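Local coordinates for DNA replication and repair protein RecF (Caldanaerobacter subterraneus subsp. tengcongensis, PDB 5Z69), which probably binds single-stranded DNA and ATP as an ABC-type ATPase, acting as a recombination mediator of the RecFOR pathway in DNA repair, at residues 16-21 and 46-51; 122-127 and 318-323. All coordinates share one frame; numbering follows the deposited sequence. Where two conformers were deposited one is given.

Interaction 1 (16-21 and 46-51); sequences DNFRNL and LLEAIR. With AGS (phosphothiophosphoric acid-adenylate ester), chain C.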
ATOM      1  N   ASP A  16      10.973 -27.768  33.414  1.00 25.71           N
ATOM      2  CA  ASP A  16      10.097 -28.494  34.322  1.00 28.78           C
ATOM      3  C   ASP A  16       8.643 -28.390  33.825  1.00 29.81           C
ATOM      4  O   ASP A  16       8.096 -27.299  33.755  1.00 23.09           O
ATOM      5  CB  ASP A  16      10.256 -27.927  35.742  1.00 25.80           C
ATOM      6  CG  ASP A  16       9.429 -28.674  36.785  1.00 39.74           C
ATOM      7  OD1 ASP A  16       8.914 -29.777  36.475  1.00 31.02           O
ATOM      8  OD2 ASP A  16       9.308 -28.139  37.916  1.00 28.78           O
ATOM      9  N   ASN A  17       8.031 -29.523  33.482  1.00 28.20           N
ATOM     10  CA  ASN A  17       6.678 -29.549  32.888  1.00 24.51           C
ATOM     11  C   ASN A  17       6.549 -28.687  31.640  1.00 25.89           C
ATOM     12  O   ASN A  17       5.474 -28.128  31.363  1.00 28.50           O
ATOM     13  CB  ASN A  17       5.612 -29.103  33.890  1.00 31.26           C
ATOM     14  CG  ASN A  17       5.463 -30.064  35.056  1.00 37.73           C
ATOM     15  OD1 ASN A  17       5.704 -31.261  34.924  1.00 32.19           O
ATOM     16  ND2 ASN A  17       5.064 -29.538  36.202  1.00 30.66           N
ATOM     17  N   PHE A  18       7.634 -28.548  30.889  1.00 26.44           N
ATOM     18  CA  PHE A  18       7.544 -27.759  29.679  1.00 24.04           C
ATOM     19  C   PHE A  18       7.217 -28.676  28.504  1.00 26.56           C
ATOM     20  O   PHE A  18       8.000 -29.562  28.186  1.00 26.25           O
ATOM     21  CB  PHE A  18       8.835 -26.972  29.416  1.00 24.91           C
ATOM     22  CG  PHE A  18       8.698 -25.980  28.292  1.00 27.31           C
ATOM     23  CD1 PHE A  18       8.283 -24.679  28.545  1.00 25.47           C
ATOM     24  CD2 PHE A  18       8.938 -26.359  26.982  1.00 23.67           C
ATOM     25  CE1 PHE A  18       8.149 -23.757  27.517  1.00 27.14           C
ATOM     26  CE2 PHE A  18       8.797 -25.435  25.931  1.00 25.01           C
ATOM     27  CZ  PHE A  18       8.399 -24.134  26.206  1.00 24.09           C
ATOM     28  N   ARG A  19       6.052 -28.468  27.884  1.00 31.64           N
ATOM     29  CA  ARG A  19       5.604 -29.301  26.766  1.00 37.39           C
ATOM     30  C   ARG A  19       5.745 -30.805  27.097  1.00 25.73           C
ATOM     31  O   ARG A  19       5.343 -31.242  28.169  1.00 38.59           O
ATOM     32  CB  ARG A  19       6.391 -28.955  25.493  1.00 40.80           C
ATOM     33  CG  ARG A  19       6.142 -27.543  24.934  1.00 40.64           C
ATOM     34  CD  ARG A  19       4.829 -27.439  24.129  1.00 33.40           C
ATOM     35  NE  ARG A  19       4.820 -26.242  23.299  1.00 28.58           N
ATOM     36  CZ  ARG A  19       3.827 -25.900  22.470  1.00 35.62           C
ATOM     37  NH1 ARG A  19       2.736 -26.645  22.355  1.00 27.48           N
ATOM     38  NH2 ARG A  19       3.918 -24.800  21.754  1.00 28.27           N
ATOM     39  N   ASN A  20       6.349 -31.576  26.197  1.00 29.85           N
ATOM     40  CA  ASN A  20       6.598 -32.989  26.403  1.00 30.51           C
ATOM     41  C   ASN A  20       7.986 -33.224  26.999  1.00 33.61           C
ATOM     42  O   ASN A  20       8.408 -34.371  27.137  1.00 39.63           O
ATOM     43  CB  ASN A  20       6.468 -33.755  25.070  1.00 32.61           C
ATOM     44  CG  ASN A  20       7.716 -33.636  24.193  1.00 43.46           C
ATOM     45  OD1 ASN A  20       8.321 -32.561  24.082  1.00 39.47           O
ATOM     46  ND2 ASN A  20       8.121 -34.749  23.593  1.00 39.12           N
ATOM     47  N   LEU A  21       8.740 -32.174  27.311  1.00 32.63           N
ATOM     48  CA  LEU A  21      10.122 -32.383  27.803  1.00 33.71           C
ATOM     49  C   LEU A  21      10.105 -32.932  29.234  1.00 27.80           C
ATOM     50  O   LEU A  21       9.294 -32.449  30.056  1.00 27.73           O
ATOM     51  CB  LEU A  21      10.900 -31.053  27.723  1.00 36.81           C
ATOM     52  CG  LEU A  21      11.631 -30.651  26.438  1.00 43.01           C
ATOM     53  CD1 LEU A  21      10.701 -30.798  25.379  1.00 30.07           C
ATOM     54  CD2 LEU A  21      12.048 -29.194  26.457  1.00 31.65           C
ATOM     55  N   LEU A  46      12.291 -27.676  22.749  1.00 31.34           N
ATOM     56  CA  LEU A  46      13.463 -27.217  23.503  1.00 34.83           C
ATOM     57  C   LEU A  46      13.908 -25.840  23.003  1.00 34.86           C
ATOM     58  O   LEU A  46      14.256 -24.959  23.812  1.00 28.20           O
ATOM     59  CB  LEU A  46      14.595 -28.234  23.417  1.00 28.11           C
ATOM     60  CG  LEU A  46      15.947 -27.771  23.969  1.00 35.66           C
ATOM     61  CD1 LEU A  46      15.888 -27.450  25.459  1.00 28.31           C
ATOM     62  CD2 LEU A  46      16.999 -28.838  23.699  1.00 23.54           C
ATOM     63  N   LEU A  47      13.905 -25.649  21.685  1.00 28.80           N
ATOM     64  CA  LEU A  47      14.181 -24.328  21.118  1.00 24.72           C
ATOM     65  C   LEU A  47      13.158 -23.302  21.582  1.00 23.33           C
ATOM     66  O   LEU A  47      13.506 -22.147  21.891  1.00 26.06           O
ATOM     67  CB  LEU A  47      14.196 -24.395  19.589  1.00 28.38           C
ATOM     68  CG  LEU A  47      15.587 -24.445  18.941  1.00 35.78           C
ATOM     69  CD1 LEU A  47      16.464 -25.446  19.640  1.00 38.22           C
ATOM     70  CD2 LEU A  47      15.509 -24.779  17.481  1.00 42.91           C
ATOM     71  N   GLU A  48      11.899 -23.725  21.670  1.00 22.90           N
ATOM     72  CA  GLU A  48      10.855 -22.851  22.170  1.00 23.27           C
ATOM     73  C   GLU A  48      11.145 -22.456  23.624  1.00 26.21           C
ATOM     74  O   GLU A  48      10.922 -21.318  24.021  1.00 27.84           O
ATOM     75  CB  GLU A  48       9.487 -23.533  22.058  1.00 28.64           C
ATOM     76  CG  GLU A  48       8.288 -22.698  22.524  1.00 25.85           C
ATOM     77  CD  GLU A  48       6.951 -23.444  22.322  1.00 34.29           C
ATOM     78  OE1 GLU A  48       6.025 -22.888  21.685  1.00 35.31           O
ATOM     79  OE2 GLU A  48       6.837 -24.587  22.792  1.00 32.54           O
ATOM     80  N   ALA A  49      11.641 -23.397  24.416  1.00 23.73           N
ATOM     81  CA  ALA A  49      12.003 -23.095  25.800  1.00 28.37           C
ATOM     82  C   ALA A  49      13.178 -22.112  25.855  1.00 31.47           C
ATOM     83  O   ALA A  49      13.195 -21.188  26.665  1.00 22.56           O
ATOM     84  CB  ALA A  49      12.334 -24.382  26.559  1.00 25.35           C
ATOM     85  N   ILE A  50      14.162 -22.303  24.989  1.00 25.87           N
ATOM     86  CA  ILE A  50      15.297 -21.385  24.956  1.00 32.13           C
ATOM     87  C   ILE A  50      14.879 -19.993  24.487  1.00 27.76           C
ATOM     88  O   ILE A  50      15.247 -19.000  25.103  1.00 22.63           O
ATOM     89  CB  ILE A  50      16.413 -21.921  24.063  1.00 34.62           C
ATOM     90  CG1 ILE A  50      16.920 -23.229  24.654  1.00 26.65           C
ATOM     91  CG2 ILE A  50      17.545 -20.896  23.967  1.00 27.73           C
ATOM     92  CD1 ILE A  50      17.671 -24.103  23.684  1.00 33.58           C
ATOM     93  N   ARG A  51      14.085 -19.918  23.418  1.00 20.23           N
ATOM     94  CA  ARG A  51      13.619 -18.635  22.885  1.00 25.77           C
ATOM     95  C   ARG A  51      12.694 -17.888  23.854  1.00 28.36           C
ATOM     96  O   ARG A  51      12.626 -16.650  23.848  1.00 22.18           O
ATOM     97  CB  ARG A  51      12.912 -18.871  21.549  1.00 27.15           C
ATOM     98  CG  ARG A  51      12.343 -17.625  20.887  1.00 33.00           C
ATOM     99  CD  ARG A  51      13.408 -16.640  20.445  1.00 32.46           C
ATOM    100  NE  ARG A  51      12.812 -15.593  19.612  1.00 34.60           N
ATOM    101  CZ  ARG A  51      13.390 -14.441  19.283  1.00 35.58           C
ATOM    102  NH1 ARG A  51      14.621 -14.153  19.697  1.00 32.59           N
ATOM    103  NH2 ARG A  51      12.725 -13.568  18.529  1.00 34.51           N
TER
HETATM  104  PG  AGS C 401      10.538 -29.999  14.999  1.00103.17           P
HETATM  105  S1G AGS C 401      12.440 -29.654  14.716  1.00 90.99           S
HETATM  106  O2G AGS C 401      10.050 -31.072  13.968  1.00 75.11           O
HETATM  107  O3G AGS C 401       9.792 -28.661  14.700  1.00 72.41           O
HETATM  108  PB  AGS C 401       9.797 -31.955  16.902  1.00 56.28           P
HETATM  109  O1B AGS C 401      10.813 -32.669  17.730  1.00 58.29           O
HETATM  110  O2B AGS C 401       9.488 -32.719  15.602  1.00 61.66           O
HETATM  111  O3B AGS C 401      10.274 -30.470  16.489  1.00 47.47           O
HETATM  112  PA  AGS C 401       8.125 -30.961  18.935  1.00 48.19           P
HETATM  113  O1A AGS C 401       9.453 -30.556  19.587  1.00 52.33           O
HETATM  114  O2A AGS C 401       7.224 -29.878  18.428  1.00 35.65           O
HETATM  115  O3A AGS C 401       8.426 -31.941  17.710  1.00 86.42           O
HETATM  116  O5' AGS C 401       7.328 -31.886  19.894  1.00 69.04           O
HETATM  117  C5' AGS C 401       5.957 -31.668  20.073  1.00 66.83           C
HETATM  118  C4' AGS C 401       5.454 -32.945  20.671  1.00 65.87           C
HETATM  119  O4' AGS C 401       5.102 -32.711  22.052  1.00 50.36           O
HETATM  120  C3' AGS C 401       4.202 -33.491  19.994  1.00 65.90           C
HETATM  121  O3' AGS C 401       4.209 -34.915  20.003  1.00 62.49           O
HETATM  122  C2' AGS C 401       3.077 -32.857  20.817  1.00 69.72           C
HETATM  123  O2' AGS C 401       1.896 -33.653  20.829  1.00 69.67           O
HETATM  124  C1' AGS C 401       3.700 -32.804  22.218  1.00 64.71           C
HETATM  125  N9  AGS C 401       3.248 -31.679  23.019  1.00 57.69           N
HETATM  126  C8  AGS C 401       2.978 -30.399  22.595  1.00 54.04           C
HETATM  127  N7  AGS C 401       2.556 -29.602  23.544  1.00 56.32           N
HETATM  128  C5  AGS C 401       2.549 -30.402  24.673  1.00 57.94           C
HETATM  129  C6  AGS C 401       2.198 -30.159  26.015  1.00 60.82           C
HETATM  130  N6  AGS C 401       1.784 -28.970  26.464  1.00 61.07           N
HETATM  131  N1  AGS C 401       2.282 -31.187  26.889  1.00 66.86           N
HETATM  132  C2  AGS C 401       2.703 -32.375  26.444  1.00 62.25           C
HETATM  133  N3  AGS C 401       3.060 -32.727  25.206  1.00 58.73           N
HETATM  134  C4  AGS C 401       2.963 -31.687  24.367  1.00 57.09           C
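Arg19 and Glu48 meet with their flat groups nearly coplanar, 11° apart, although the two side chains cross at about a right angle. The arginine grips side-on: NE gives a hydrogen bond to Glu48 OE2 (2.7 Å) and NH2 another to Glu48 OE1 (2.8 Å), each carboxylate oxygen receiving it on its syn lone pair. Glu48 OE1 is also hydrogen-bonded to Ser58 OG, and OE2 is salt-bridged to Arg60. Arg19 NH1, turned the other way, donates to adenine N7 of AGS at 3.2 Å. Segment 46-51 belongs to helix 43-55, whose first turn carries the P-loop residues Lys43 and Ser44 of this ABC-type ATPase, while 18-21 forms a type II' turn at the ligand pocket; the salt bridge ties the two together. An alanine in place of Arg19 would remove both carboxylate bonds and would probably leave Glu48 without its side-on partner and adenine N7 without this donor. Beside this pair, Phe18 has its CG anti to the backbone N (chi1 -171°), which turns the ring toward the helix, where Ala49 CB sits over one face in a CH-pi contact, 3.9 Å from the ring centroid. Farther back along the helix, Leu21 CD2 lies against Leu46 CA at 3.8 Å.

Interaction 2 (122-127 and 318-323); sequences TVIFSP and VLLLDD. With AGS (phosphothiophosphoric acid-adenylate ester), chain C.
Thr122 to Phe125 and Val318 to Leu321 pair as neighbouring parallel strands, 17° apart in direction, of the mixed sheet in the P-loop nucleotide-binding fold, 122-125 being outermost within the chain. The run of hydrophobic residues in 318-321 ending in Asp322 and Asp323 is consistent with a Walker B strand.

Four backbone hydrogen bonds join the strands in the alternating manner of a parallel pair: Val123 N to Val318 O, Leu320 N to Val123 O, Phe125 N to Leu320 O at 2.7 Å, and Asp322 N to Phe125 O. The last carries the pairing one residue beyond the end of strand 318-321. CA-H...O contacts supplement them, as from Ile124 CA to Leu320 O at 3.2 Å.

Apolar packing divides between the two faces. On that of Thr122, Ile124, Val318 and Leu320, the face turned to helix 43-55, Leu320 CD1 reaches Thr122 CG2 at 3.9 Å, while its CB lies 4.0 Å from Ile124 CB. Thr122 OG1 instead bonds to Ser54. On the other face, where helix 291-313 packs on Val123 and Phe125, Phe125 and Leu321 run side by side and point the same way, CD1 to CD1 at 4.0 Å. With Phe125 CG anti to the carbonyl carbon (chi1 -60°), the ring brings an edge to Leu320 O.

Beyond the strands, Pro127 lies across the backbone of 322-323, its CD 3.1 Å from Asp322 O. At the nucleotide end, Asp322 OD1 is hydrogen-bonded to Thr348 OG1, and the Asp322 side chain also touches Ser44 of the predicted ATP site. The same OD1 atom makes a close approach, at 3.1 Å, to the thiophosphate sulfur S1G of AGS.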
ATOM      1  N   THR A 122      18.684 -13.791  21.326  1.00 24.50           N
ATOM      2  CA  THR A 122      18.707 -14.882  20.372  1.00 24.65           C
ATOM      3  C   THR A 122      18.176 -14.383  19.028  1.00 24.94           C
ATOM      4  O   THR A 122      17.470 -13.385  18.968  1.00 25.66           O
ATOM      5  CB  THR A 122      17.813 -16.075  20.816  1.00 23.79           C
ATOM      6  OG1 THR A 122      16.538 -15.560  21.200  1.00 26.81           O
ATOM      7  CG2 THR A 122      18.430 -16.860  21.995  1.00 24.59           C
ATOM      8  N   VAL A 123      18.534 -15.073  17.955  1.00 27.11           N
ATOM      9  CA  VAL A 123      17.824 -14.948  16.682  1.00 30.37           C
ATOM     10  C   VAL A 123      17.443 -16.357  16.275  1.00 33.52           C
ATOM     11  O   VAL A 123      18.285 -17.252  16.304  1.00 32.70           O
ATOM     12  CB  VAL A 123      18.685 -14.298  15.586  1.00 31.19           C
ATOM     13  CG1 VAL A 123      17.902 -14.213  14.253  1.00 29.96           C
ATOM     14  CG2 VAL A 123      19.144 -12.929  16.046  1.00 30.20           C
ATOM     15  N   ILE A 124      16.180 -16.562  15.928  1.00 26.31           N
ATOM     16  CA  ILE A 124      15.726 -17.901  15.598  1.00 30.89           C
ATOM     17  C   ILE A 124      15.363 -17.954  14.124  1.00 29.95           C
ATOM     18  O   ILE A 124      14.633 -17.104  13.632  1.00 34.40           O
ATOM     19  CB  ILE A 124      14.518 -18.337  16.475  1.00 32.29           C
ATOM     20  CG1 ILE A 124      13.980 -19.689  16.013  1.00 30.15           C
ATOM     21  CG2 ILE A 124      13.415 -17.265  16.495  1.00 28.11           C
ATOM     22  CD1 ILE A 124      13.323 -20.479  17.137  1.00 38.77           C
ATOM     23  N   PHE A 125      15.915 -18.947  13.437  1.00 35.16           N
ATOM     24  CA  PHE A 125      15.683 -19.168  12.016  1.00 33.03           C
ATOM     25  C   PHE A 125      14.815 -20.397  11.935  1.00 37.42           C
ATOM     26  O   PHE A 125      15.160 -21.419  12.503  1.00 35.21           O
ATOM     27  CB  PHE A 125      16.989 -19.400  11.241  1.00 33.96           C
ATOM     28  CG  PHE A 125      17.977 -18.262  11.315  1.00 37.19           C
ATOM     29  CD1 PHE A 125      18.747 -18.052  12.460  1.00 31.63           C
ATOM     30  CD2 PHE A 125      18.168 -17.425  10.218  1.00 36.10           C
ATOM     31  CE1 PHE A 125      19.677 -17.005  12.506  1.00 32.20           C
ATOM     32  CE2 PHE A 125      19.090 -16.381  10.262  1.00 34.69           C
ATOM     33  CZ  PHE A 125      19.840 -16.170  11.405  1.00 40.90           C
ATOM     34  N   SER A 126      13.703 -20.294  11.217  1.00 36.45           N
ATOM     35  CA  SER A 126      12.687 -21.342  11.165  1.00 45.47           C
ATOM     36  C   SER A 126      12.069 -21.363   9.762  1.00 42.76           C
ATOM     37  O   SER A 126      12.054 -20.335   9.095  1.00 39.10           O
ATOM     38  CB  SER A 126      11.618 -21.090  12.232  1.00 53.96           C
ATOM     39  OG  SER A 126      10.607 -22.070  12.191  0.74 62.65           O
ATOM     40  N   PRO A 127      11.581 -22.531   9.306  1.00 54.24           N
ATOM     41  CA  PRO A 127      10.949 -22.584   7.975  1.00 57.60           C
ATOM     42  C   PRO A 127       9.780 -21.608   7.838  1.00 52.00           C
ATOM     43  O   PRO A 127       9.596 -21.014   6.773  1.00 60.03           O
ATOM     44  CB  PRO A 127      10.468 -24.032   7.868  1.00 56.00           C
ATOM     45  CG  PRO A 127      11.388 -24.804   8.792  1.00 53.85           C
ATOM     46  CD  PRO A 127      11.665 -23.863   9.934  1.00 51.19           C
ATOM     47  N   VAL A 318      22.840 -15.538  20.649  1.00 27.25           N
ATOM     48  CA  VAL A 318      22.824 -16.967  20.435  1.00 22.16           C
ATOM     49  C   VAL A 318      21.954 -17.260  19.216  1.00 27.64           C
ATOM     50  O   VAL A 318      20.935 -16.615  19.019  1.00 29.26           O
ATOM     51  CB  VAL A 318      22.294 -17.713  21.683  1.00 22.03           C
ATOM     52  CG1 VAL A 318      22.027 -19.156  21.331  1.00 23.83           C
ATOM     53  CG2 VAL A 318      23.321 -17.582  22.862  1.00 23.27           C
ATOM     54  N   LEU A 319      22.340 -18.240  18.410  1.00 28.02           N
ATOM     55  CA  LEU A 319      21.595 -18.544  17.198  1.00 28.34           C
ATOM     56  C   LEU A 319      20.765 -19.823  17.385  1.00 29.94           C
ATOM     57  O   LEU A 319      21.283 -20.849  17.836  1.00 30.00           O
ATOM     58  CB  LEU A 319      22.570 -18.656  16.001  1.00 27.07           C
ATOM     59  CG  LEU A 319      22.942 -17.361  15.267  1.00 37.11           C
ATOM     60  CD1 LEU A 319      23.020 -16.152  16.161  1.00 44.65           C
ATOM     61  CD2 LEU A 319      24.230 -17.513  14.466  1.00 37.38           C
ATOM     62  N   LEU A 320      19.476 -19.756  17.053  1.00 31.00           N
ATOM     63  CA  LEU A 320      18.595 -20.918  17.083  1.00 28.26           C
ATOM     64  C   LEU A 320      18.123 -21.323  15.666  1.00 31.30           C
ATOM     65  O   LEU A 320      17.464 -20.530  14.965  1.00 28.51           O
ATOM     66  CB  LEU A 320      17.394 -20.625  17.995  1.00 34.57           C
ATOM     67  CG  LEU A 320      17.784 -20.109  19.398  1.00 35.75           C
ATOM     68  CD1 LEU A 320      16.521 -19.759  20.135  1.00 26.30           C
ATOM     69  CD2 LEU A 320      18.594 -21.133  20.124  1.00 37.04           C
ATOM     70  N   LEU A 321      18.476 -22.538  15.254  1.00 31.37           N
ATOM     71  CA  LEU A 321      18.180 -22.987  13.893  1.00 39.07           C
ATOM     72  C   LEU A 321      17.228 -24.169  13.942  1.00 35.03           C
ATOM     73  O   LEU A 321      17.634 -25.297  14.237  1.00 32.21           O
ATOM     74  CB  LEU A 321      19.467 -23.362  13.154  1.00 33.53           C
ATOM     75  CG  LEU A 321      20.241 -22.196  12.527  1.00 36.86           C
ATOM     76  CD1 LEU A 321      20.764 -21.268  13.612  1.00 32.10           C
ATOM     77  CD2 LEU A 321      21.399 -22.686  11.661  1.00 36.79           C
ATOM     78  N   ASP A 322      15.953 -23.902  13.695  1.00 43.03           N
ATOM     79  CA  ASP A 322      14.949 -24.947  13.850  1.00 46.17           C
ATOM     80  C   ASP A 322      14.585 -25.554  12.520  1.00 38.82           C
ATOM     81  O   ASP A 322      13.916 -24.918  11.729  1.00 33.54           O
ATOM     82  CB  ASP A 322      13.692 -24.403  14.520  1.00 34.85           C
ATOM     83  CG  ASP A 322      12.750 -25.511  14.973  1.00 35.00           C
ATOM     84  OD1 ASP A 322      13.207 -26.662  15.131  1.00 41.28           O
ATOM     85  OD2 ASP A 322      11.559 -25.231  15.189  1.00 41.72           O
ATOM     86  N   ASP A 323      15.012 -26.792  12.298  1.00 39.83           N
ATOM     87  CA  ASP A 323      14.587 -27.560  11.134  1.00 49.02           C
ATOM     88  C   ASP A 323      14.875 -26.793   9.846  1.00 52.60           C
ATOM     89  O   ASP A 323      14.023 -26.685   8.974  1.00 59.77           O
ATOM     90  CB  ASP A 323      13.095 -27.913  11.245  1.00 59.53           C
ATOM     91  CG  ASP A 323      12.626 -28.849  10.145  1.00 75.56           C
ATOM     92  OD1 ASP A 323      13.462 -29.613   9.610  1.00 83.21           O
ATOM     93  OD2 ASP A 323      11.418 -28.813   9.812  1.00 80.32           O
TER
HETATM   94  PG  AGS C 401      10.538 -29.999  14.999  1.00103.17           P
HETATM   95  S1G AGS C 401      12.440 -29.654  14.716  1.00 90.99           S
HETATM   96  O2G AGS C 401      10.050 -31.072  13.968  1.00 75.11           O
HETATM   97  O3G AGS C 401       9.792 -28.661  14.700  1.00 72.41           O
HETATM   98  PB  AGS C 401       9.797 -31.955  16.902  1.00 56.28           P
HETATM   99  O1B AGS C 401      10.813 -32.669  17.730  1.00 58.29           O
HETATM  100  O2B AGS C 401       9.488 -32.719  15.602  1.00 61.66           O
HETATM  101  O3B AGS C 401      10.274 -30.470  16.489  1.00 47.47           O
HETATM  102  PA  AGS C 401       8.125 -30.961  18.935  1.00 48.19           P
HETATM  103  O1A AGS C 401       9.453 -30.556  19.587  1.00 52.33           O
HETATM  104  O2A AGS C 401       7.224 -29.878  18.428  1.00 35.65           O
HETATM  105  O3A AGS C 401       8.426 -31.941  17.710  1.00 86.42           O
HETATM  106  O5' AGS C 401       7.328 -31.886  19.894  1.00 69.04           O
HETATM  107  C5' AGS C 401       5.957 -31.668  20.073  1.00 66.83           C
HETATM  108  C4' AGS C 401       5.454 -32.945  20.671  1.00 65.87           C
HETATM  109  O4' AGS C 401       5.102 -32.711  22.052  1.00 50.36           O
HETATM  110  C3' AGS C 401       4.202 -33.491  19.994  1.00 65.90           C
HETATM  111  O3' AGS C 401       4.209 -34.915  20.003  1.00 62.49           O
HETATM  112  C2' AGS C 401       3.077 -32.857  20.817  1.00 69.72           C
HETATM  113  O2' AGS C 401       1.896 -33.653  20.829  1.00 69.67           O
HETATM  114  C1' AGS C 401       3.700 -32.804  22.218  1.00 64.71           C
HETATM  115  N9  AGS C 401       3.248 -31.679  23.019  1.00 57.69           N
HETATM  116  C8  AGS C 401       2.978 -30.399  22.595  1.00 54.04           C
HETATM  117  N7  AGS C 401       2.556 -29.602  23.544  1.00 56.32           N
HETATM  118  C5  AGS C 401       2.549 -30.402  24.673  1.00 57.94           C
HETATM  119  C6  AGS C 401       2.198 -30.159  26.015  1.00 60.82           C
HETATM  120  N6  AGS C 401       1.784 -28.970  26.464  1.00 61.07           N
HETATM  121  N1  AGS C 401       2.282 -31.187  26.889  1.00 66.86           N
HETATM  122  C2  AGS C 401       2.703 -32.375  26.444  1.00 62.25           C
HETATM  123  N3  AGS C 401       3.060 -32.727  25.206  1.00 58.73           N
HETATM  124  C4  AGS C 401       2.963 -31.687  24.367  1.00 57.09           C

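How the interactions relate
Both contacts are largely buried and touch the same AGS molecule, but at opposite ends: interaction 1 at the adenine and ribose, interaction 2 at the thiophosphate. Interaction 1 joins a loop to a helix through side chains, with a charged pair next to a small apolar patch; interaction 2 joins two strands through their backbones, with apolar side chains on both faces, and lies nearer the centre of the chain. In interaction 2 exposure is confined to the end with Pro127 and Asp323. Helix 43-55 links them: Leu47 and Arg51, which take no part in the contact with 16-21, meet interaction 2, Leu47 CD2 lying 3.5 Å from Asp322 CB and Arg51 NH1 probably hydrogen-bonding to Thr122 OG1 at 2.8 Å.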